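Local coordinates for protein trigger factor (Thermotoga maritima, PDB 2NSA) that probably keeps newly made polypeptides open as a ribosome-binding chaperone and isomerises peptidyl-proline bonds, the piece here being its C-terminal chaperone domain, at residues Leu34-Ile45 / Leu89-Ile98. Sequence-based numbering, arbitrary orientation.
Sequences LEKLPEIVEIEI and LDDIKRDRVI
In the all-helical C-terminal chaperone domain of trigger factor, the last turn of helix 25-36, a 3-10 turn at 37-39 and, after I40, the extended segment 41-45 lie across the long helix 77-105, with P38 and R94 at the closest backbone approach. R94 ties down the last turn of helix 25-36. Its CG stands anti to the backbone N (chi1 -163°) and the chain then bends at chi3, which brings NE into a hydrogen bond with L34 O at 2.7 Å (N-H...O 159°). The oxygen lies almost in the guanidinium plane, although NE sits well above the plane of the carbonyl. At other edges of the same group, NH1 makes a salt bridge to D91 OD1 at 2.6 Å, through the anti lone pair of that oxygen, and NH2 gives a bond to a water that in turn donates to E35 O. A leucine in place of R94 would probably leave L34 O without its donor and the D91 carboxylate without its cationic mate. P38 lies alongside R94, with P38 CG 3.6 Å from D90 O. Farther along, V41, I43 and I45 point toward the helix; I45 also touches L50 of helix 47-64, and I92 of the long helix touches L53 there. I43 CG1 lies 3.4 Å from K93 CG as the two side chains slide past each other, while V41 CG1 presses on V97 CG2 at 3.3 Å; both are tight for carbon pairs. Beyond CG the K93 chain runs fully extended past P38 O, its NZ bonding at 2.8 Å to a water that donates a hydrogen bond to that carbonyl.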
ATOM      1  N   LEU A  34       5.429  -1.586  -5.183  1.00 24.62           N
ATOM      2  CA  LEU A  34       4.052  -1.908  -4.819  1.00 25.60           C
ATOM      3  C   LEU A  34       3.251  -2.421  -6.007  1.00 26.62           C
ATOM      4  O   LEU A  34       2.421  -3.319  -5.873  1.00 26.68           O
ATOM      5  CB  LEU A  34       3.348  -0.675  -4.243  1.00 25.72           C
ATOM      6  CG  LEU A  34       3.718  -0.234  -2.830  1.00 27.40           C
ATOM      7  CD1 LEU A  34       2.996   1.062  -2.500  1.00 29.34           C
ATOM      8  CD2 LEU A  34       3.350  -1.327  -1.834  1.00 27.57           C
ATOM      9  N   GLU A  35       3.498  -1.841  -7.174  1.00 27.46           N
ATOM     10  CA  GLU A  35       2.784  -2.236  -8.376  1.00 27.83           C
ATOM     11  C   GLU A  35       3.097  -3.659  -8.824  1.00 26.95           C
ATOM     12  O   GLU A  35       2.229  -4.355  -9.351  1.00 25.99           O
ATOM     13  CB  GLU A  35       3.106  -1.261  -9.508  1.00 32.57           C
ATOM     14  CG  GLU A  35       2.417  -1.585 -10.817  1.00 38.08           C
ATOM     15  CD  GLU A  35       2.730  -0.576 -11.904  1.00 42.68           C
ATOM     16  OE1 GLU A  35       2.203  -0.730 -13.026  1.00 46.23           O
ATOM     17  OE2 GLU A  35       3.502   0.373 -11.635  1.00 45.19           O
ATOM     18  N   LYS A  36       4.330  -4.100  -8.600  1.00 24.80           N
ATOM     19  CA  LYS A  36       4.736  -5.435  -9.025  1.00 24.49           C
ATOM     20  C   LYS A  36       4.561  -6.533  -7.982  1.00 22.93           C
ATOM     21  O   LYS A  36       4.445  -7.707  -8.331  1.00 21.65           O
ATOM     22  CB  LYS A  36       6.193  -5.405  -9.495  1.00 27.74           C
ATOM     23  CG  LYS A  36       6.428  -4.554 -10.733  1.00 30.80           C
ATOM     24  CD  LYS A  36       5.608  -5.058 -11.913  1.00 33.85           C
ATOM     25  CE  LYS A  36       5.903  -4.257 -13.173  1.00 35.75           C
ATOM     26  NZ  LYS A  36       5.110  -4.731 -14.338  1.00 36.94           N
ATOM     27  N   LEU A  37       4.527  -6.155  -6.708  1.00 22.27           N
ATOM     28  CA  LEU A  37       4.381  -7.135  -5.635  1.00 21.14           C
ATOM     29  C   LEU A  37       3.252  -8.161  -5.802  1.00 20.00           C
ATOM     30  O   LEU A  37       3.445  -9.339  -5.523  1.00 19.63           O
ATOM     31  CB  LEU A  37       4.245  -6.422  -4.282  1.00 21.17           C
ATOM     32  CG  LEU A  37       5.554  -5.910  -3.666  1.00 22.43           C
ATOM     33  CD1 LEU A  37       5.266  -5.135  -2.383  1.00 22.86           C
ATOM     34  CD2 LEU A  37       6.473  -7.096  -3.372  1.00 22.87           C
ATOM     35  N   PRO A  38       2.065  -7.737  -6.267  1.00 21.08           N
ATOM     36  CA  PRO A  38       0.964  -8.697  -6.432  1.00 22.21           C
ATOM     37  C   PRO A  38       1.293  -9.896  -7.325  1.00 23.60           C
ATOM     38  O   PRO A  38       0.676 -10.954  -7.207  1.00 23.95           O
ATOM     39  CB  PRO A  38      -0.157  -7.845  -7.032  1.00 21.88           C
ATOM     40  CG  PRO A  38       0.127  -6.482  -6.515  1.00 21.45           C
ATOM     41  CD  PRO A  38       1.632  -6.378  -6.634  1.00 21.18           C
ATOM     42  N   GLU A  39       2.264  -9.726  -8.213  1.00 25.23           N
ATOM     43  CA  GLU A  39       2.649 -10.783  -9.144  1.00 26.71           C
ATOM     44  C   GLU A  39       3.314 -12.017  -8.540  1.00 27.17           C
ATOM     45  O   GLU A  39       3.317 -13.080  -9.161  1.00 28.13           O
ATOM     46  CB  GLU A  39       3.560 -10.201 -10.224  1.00 28.29           C
ATOM     47  CG  GLU A  39       2.836  -9.320 -11.228  1.00 33.85           C
ATOM     48  CD  GLU A  39       3.784  -8.623 -12.187  1.00 37.15           C
ATOM     49  OE1 GLU A  39       4.841  -9.207 -12.510  1.00 38.74           O
ATOM     50  OE2 GLU A  39       3.464  -7.496 -12.626  1.00 40.56           O
ATOM     51  N   ILE A  40       3.860 -11.890  -7.337  1.00 26.96           N
ATOM     52  CA  ILE A  40       4.552 -13.012  -6.711  1.00 27.87           C
ATOM     53  C   ILE A  40       3.757 -13.791  -5.673  1.00 29.14           C
ATOM     54  O   ILE A  40       4.332 -14.520  -4.861  1.00 29.19           O
ATOM     55  CB  ILE A  40       5.873 -12.548  -6.072  1.00 27.52           C
ATOM     56  CG1 ILE A  40       5.594 -11.585  -4.915  1.00 27.80           C
ATOM     57  CG2 ILE A  40       6.730 -11.860  -7.126  1.00 28.86           C
ATOM     58  CD1 ILE A  40       6.830 -11.224  -4.110  1.00 30.93           C
ATOM     59  N   VAL A  41       2.437 -13.639  -5.693  1.00 29.06           N
ATOM     60  CA  VAL A  41       1.597 -14.362  -4.751  1.00 28.72           C
ATOM     61  C   VAL A  41       0.283 -14.782  -5.397  1.00 28.81           C
ATOM     62  O   VAL A  41      -0.184 -14.152  -6.343  1.00 26.96           O
ATOM     63  CB  VAL A  41       1.299 -13.511  -3.489  1.00 30.84           C
ATOM     64  CG1 VAL A  41       0.413 -12.333  -3.847  1.00 28.97           C
ATOM     65  CG2 VAL A  41       0.655 -14.372  -2.417  1.00 31.57           C
ATOM     66  N   GLU A  42      -0.296 -15.862  -4.885  1.00 29.80           N
ATOM     67  CA  GLU A  42      -1.561 -16.368  -5.392  1.00 32.51           C
ATOM     68  C   GLU A  42      -2.596 -16.351  -4.275  1.00 31.77           C
ATOM     69  O   GLU A  42      -2.313 -16.746  -3.143  1.00 31.65           O
ATOM     70  CB  GLU A  42      -1.397 -17.798  -5.916  1.00 36.58           C
ATOM     71  CG  GLU A  42      -0.853 -18.771  -4.880  1.00 43.11           C
ATOM     72  CD  GLU A  42      -0.931 -20.214  -5.337  1.00 45.86           C
ATOM     73  OE1 GLU A  42      -2.061 -20.712  -5.537  1.00 48.90           O
ATOM     74  OE2 GLU A  42       0.137 -20.847  -5.495  1.00 47.47           O
ATOM     75  N   ILE A  43      -3.795 -15.883  -4.605  1.00 30.22           N
ATOM     76  CA  ILE A  43      -4.897 -15.809  -3.651  1.00 31.09           C
ATOM     77  C   ILE A  43      -6.052 -16.646  -4.185  1.00 29.23           C
ATOM     78  O   ILE A  43      -6.440 -16.511  -5.346  1.00 29.86           O
ATOM     79  CB  ILE A  43      -5.416 -14.357  -3.489  1.00 32.32           C
ATOM     80  CG1 ILE A  43      -4.307 -13.444  -2.960  1.00 36.38           C
ATOM     81  CG2 ILE A  43      -6.629 -14.341  -2.563  1.00 34.90           C
ATOM     82  CD1 ILE A  43      -4.004 -13.614  -1.487  1.00 35.41           C
ATOM     83  N   GLU A  44      -6.598 -17.509  -3.339  1.00 29.78           N
ATOM     84  CA  GLU A  44      -7.726 -18.342  -3.731  1.00 31.03           C
ATOM     85  C   GLU A  44      -8.985 -17.775  -3.073  1.00 28.57           C
ATOM     86  O   GLU A  44      -9.311 -18.117  -1.940  1.00 31.67           O
ATOM     87  CB  GLU A  44      -7.483 -19.791  -3.297  1.00 34.77           C
ATOM     88  CG  GLU A  44      -7.098 -19.963  -1.833  1.00 39.16           C
ATOM     89  CD  GLU A  44      -6.611 -21.371  -1.516  1.00 42.71           C
ATOM     90  OE1 GLU A  44      -7.011 -22.320  -2.228  1.00 44.66           O
ATOM     91  OE2 GLU A  44      -5.830 -21.530  -0.551  1.00 42.63           O
ATOM     92  N   ILE A  45      -9.680 -16.897  -3.790  1.00 26.17           N
ATOM     93  CA  ILE A  45     -10.890 -16.262  -3.276  1.00 24.48           C
ATOM     94  C   ILE A  45     -12.005 -16.325  -4.326  1.00 22.36           C
ATOM     95  O   ILE A  45     -11.733 -16.330  -5.527  1.00 24.25           O
ATOM     96  CB  ILE A  45     -10.596 -14.786  -2.879  1.00 26.67           C
ATOM     97  CG1 ILE A  45     -11.699 -14.248  -1.975  1.00 27.07           C
ATOM     98  CG2 ILE A  45     -10.460 -13.918  -4.120  1.00 27.17           C
ATOM     99  CD1 ILE A  45     -11.338 -12.923  -1.320  1.00 30.38           C
ATOM    100  N   LEU A  89      -8.333  -7.091  -6.179  1.00 12.05           N
ATOM    101  CA  LEU A  89      -7.631  -8.361  -6.033  1.00 13.13           C
ATOM    102  C   LEU A  89      -6.146  -8.074  -5.856  1.00 12.52           C
ATOM    103  O   LEU A  89      -5.474  -8.718  -5.044  1.00 11.20           O
ATOM    104  CB  LEU A  89      -7.850  -9.253  -7.261  1.00 15.38           C
ATOM    105  CG  LEU A  89      -7.106 -10.590  -7.291  1.00 19.02           C
ATOM    106  CD1 LEU A  89      -7.404 -11.408  -6.048  1.00 18.08           C
ATOM    107  CD2 LEU A  89      -7.524 -11.344  -8.546  1.00 19.47           C
ATOM    108  N   ASP A  90      -5.628  -7.110  -6.611  1.00 12.25           N
ATOM    109  CA  ASP A  90      -4.210  -6.779  -6.480  1.00 14.98           C
ATOM    110  C   ASP A  90      -3.903  -6.235  -5.083  1.00 14.39           C
ATOM    111  O   ASP A  90      -2.841  -6.523  -4.535  1.00 13.37           O
ATOM    112  CB  ASP A  90      -3.773  -5.773  -7.549  1.00 17.67           C
ATOM    113  CG  ASP A  90      -3.479  -6.434  -8.889  1.00 21.85           C
ATOM    114  OD1 ASP A  90      -3.267  -7.666  -8.925  1.00 23.58           O
ATOM    115  OD2 ASP A  90      -3.442  -5.716  -9.910  1.00 25.44           O
ATOM    116  N   ASP A  91      -4.824  -5.461  -4.502  1.00 12.46           N
ATOM    117  CA  ASP A  91      -4.604  -4.918  -3.161  1.00 14.43           C
ATOM    118  C   ASP A  91      -4.558  -6.057  -2.143  1.00 13.46           C
ATOM    119  O   ASP A  91      -3.736  -6.052  -1.219  1.00 14.46           O
ATOM    120  CB  ASP A  91      -5.715  -3.950  -2.724  1.00 16.64           C
ATOM    121  CG  ASP A  91      -5.717  -2.643  -3.499  1.00 20.05           C
ATOM    122  OD1 ASP A  91      -4.663  -2.248  -4.035  1.00 20.60           O
ATOM    123  OD2 ASP A  91      -6.788  -1.997  -3.549  1.00 24.29           O
ATOM    124  N   ILE A  92      -5.468  -7.013  -2.293  1.00 10.84           N
ATOM    125  CA  ILE A  92      -5.523  -8.156  -1.388  1.00 11.00           C
ATOM    126  C   ILE A  92      -4.211  -8.932  -1.471  1.00 12.16           C
ATOM    127  O   ILE A  92      -3.649  -9.334  -0.443  1.00 12.32           O
ATOM    128  CB  ILE A  92      -6.712  -9.079  -1.734  1.00 13.76           C
ATOM    129  CG1 ILE A  92      -8.019  -8.350  -1.418  1.00 11.23           C
ATOM    130  CG2 ILE A  92      -6.659 -10.360  -0.900  1.00 13.49           C
ATOM    131  CD1 ILE A  92      -9.272  -9.126  -1.850  1.00 14.79           C
ATOM    132  N   LYS A  93      -3.728  -9.150  -2.691  1.00 11.61           N
ATOM    133  CA  LYS A  93      -2.465  -9.855  -2.883  1.00 11.90           C
ATOM    134  C   LYS A  93      -1.309  -9.066  -2.279  1.00 13.77           C
ATOM    135  O   LYS A  93      -0.460  -9.622  -1.573  1.00 14.58           O
ATOM    136  CB  LYS A  93      -2.192 -10.073  -4.371  1.00 14.67           C
ATOM    137  CG  LYS A  93      -3.113 -11.082  -5.018  1.00 15.00           C
ATOM    138  CD  LYS A  93      -2.815 -11.192  -6.503  1.00 18.38           C
ATOM    139  CE  LYS A  93      -3.698 -12.208  -7.175  1.00 23.90           C
ATOM    140  NZ  LYS A  93      -3.424 -12.263  -8.639  1.00 28.35           N
ATOM    141  N   ARG A  94      -1.287  -7.767  -2.561  1.00 12.45           N
ATOM    142  CA  ARG A  94      -0.236  -6.894  -2.069  1.00 14.40           C
ATOM    143  C   ARG A  94      -0.178  -6.900  -0.547  1.00 14.05           C
ATOM    144  O   ARG A  94       0.902  -7.023   0.045  1.00 13.32           O
ATOM    145  CB  ARG A  94      -0.460  -5.464  -2.570  1.00 16.83           C
ATOM    146  CG  ARG A  94       0.766  -4.577  -2.450  1.00 22.13           C
ATOM    147  CD  ARG A  94       0.537  -3.179  -3.018  1.00 22.18           C
ATOM    148  NE  ARG A  94       0.120  -3.186  -4.417  1.00 23.96           N
ATOM    149  CZ  ARG A  94      -1.138  -3.039  -4.823  1.00 22.54           C
ATOM    150  NH1 ARG A  94      -2.105  -2.875  -3.934  1.00 21.59           N
ATOM    151  NH2 ARG A  94      -1.427  -3.035  -6.121  1.00 24.00           N
ATOM    152  N   ASP A  95      -1.331  -6.761   0.099  1.00 11.91           N
ATOM    153  CA  ASP A  95      -1.333  -6.751   1.553  1.00 11.68           C
ATOM    154  C   ASP A  95      -0.862  -8.082   2.137  1.00 12.02           C
ATOM    155  O   ASP A  95      -0.177  -8.102   3.157  1.00 13.64           O
ATOM    156  CB  ASP A  95      -2.709  -6.353   2.093  1.00 13.36           C
ATOM    157  CG  ASP A  95      -3.030  -4.889   1.826  1.00 15.30           C
ATOM    158  OD1 ASP A  95      -2.104  -4.136   1.460  1.00 16.39           O
ATOM    159  OD2 ASP A  95      -4.206  -4.488   1.990  1.00 15.83           O
ATOM    160  N   ARG A  96      -1.213  -9.195   1.496  1.00 10.84           N
ATOM    161  CA  ARG A  96      -0.758 -10.493   1.982  1.00 11.21           C
ATOM    162  C   ARG A  96       0.772 -10.576   1.862  1.00 13.06           C
ATOM    163  O   ARG A  96       1.457 -11.007   2.802  1.00 13.20           O
ATOM    164  CB  ARG A  96      -1.401 -11.624   1.175  1.00 12.02           C
ATOM    165  CG  ARG A  96      -0.798 -13.003   1.454  1.00 15.86           C
ATOM    166  CD  ARG A  96      -0.985 -13.448   2.892  1.00 20.37           C
ATOM    167  NE  ARG A  96      -0.501 -14.822   3.053  1.00 23.05           N
ATOM    168  CZ  ARG A  96      -0.245 -15.408   4.219  1.00 28.17           C
ATOM    169  NH1 ARG A  96      -0.422 -14.747   5.356  1.00 31.75           N
ATOM    170  NH2 ARG A  96       0.201 -16.656   4.245  1.00 29.15           N
ATOM    171  N   VAL A  97       1.310 -10.163   0.716  1.00 12.45           N
ATOM    172  CA  VAL A  97       2.762 -10.200   0.500  1.00 13.53           C
ATOM    173  C   VAL A  97       3.494  -9.343   1.533  1.00 13.94           C
ATOM    174  O   VAL A  97       4.514  -9.761   2.098  1.00 13.63           O
ATOM    175  CB  VAL A  97       3.143  -9.699  -0.919  1.00 16.25           C
ATOM    176  CG1 VAL A  97       4.667  -9.669  -1.074  1.00 22.77           C
ATOM    177  CG2 VAL A  97       2.533 -10.606  -1.962  1.00 21.36           C
ATOM    178  N   ILE A  98       2.970  -8.150   1.789  1.00 11.51           N
ATOM    179  CA  ILE A  98       3.589  -7.237   2.747  1.00 12.80           C
ATOM    180  C   ILE A  98       3.557  -7.817   4.153  1.00 12.98           C
ATOM    181  O   ILE A  98       4.562  -7.780   4.885  1.00 12.46           O
ATOM    182  CB  ILE A  98       2.892  -5.853   2.715  1.00 13.63           C
ATOM    183  CG1 ILE A  98       3.224  -5.163   1.389  1.00 16.73           C
ATOM    184  CG2 ILE A  98       3.348  -4.990   3.889  1.00 15.88           C
ATOM    185  CD1 ILE A  98       2.303  -4.030   1.019  1.00 19.59           C
TER
HETATM  186  O   HOH W   1      -0.625  -3.576  -8.713  1.00 29.87           O
HETATM  187  O   HOH W   2      -0.684 -12.772  -8.838  1.00 35.15           O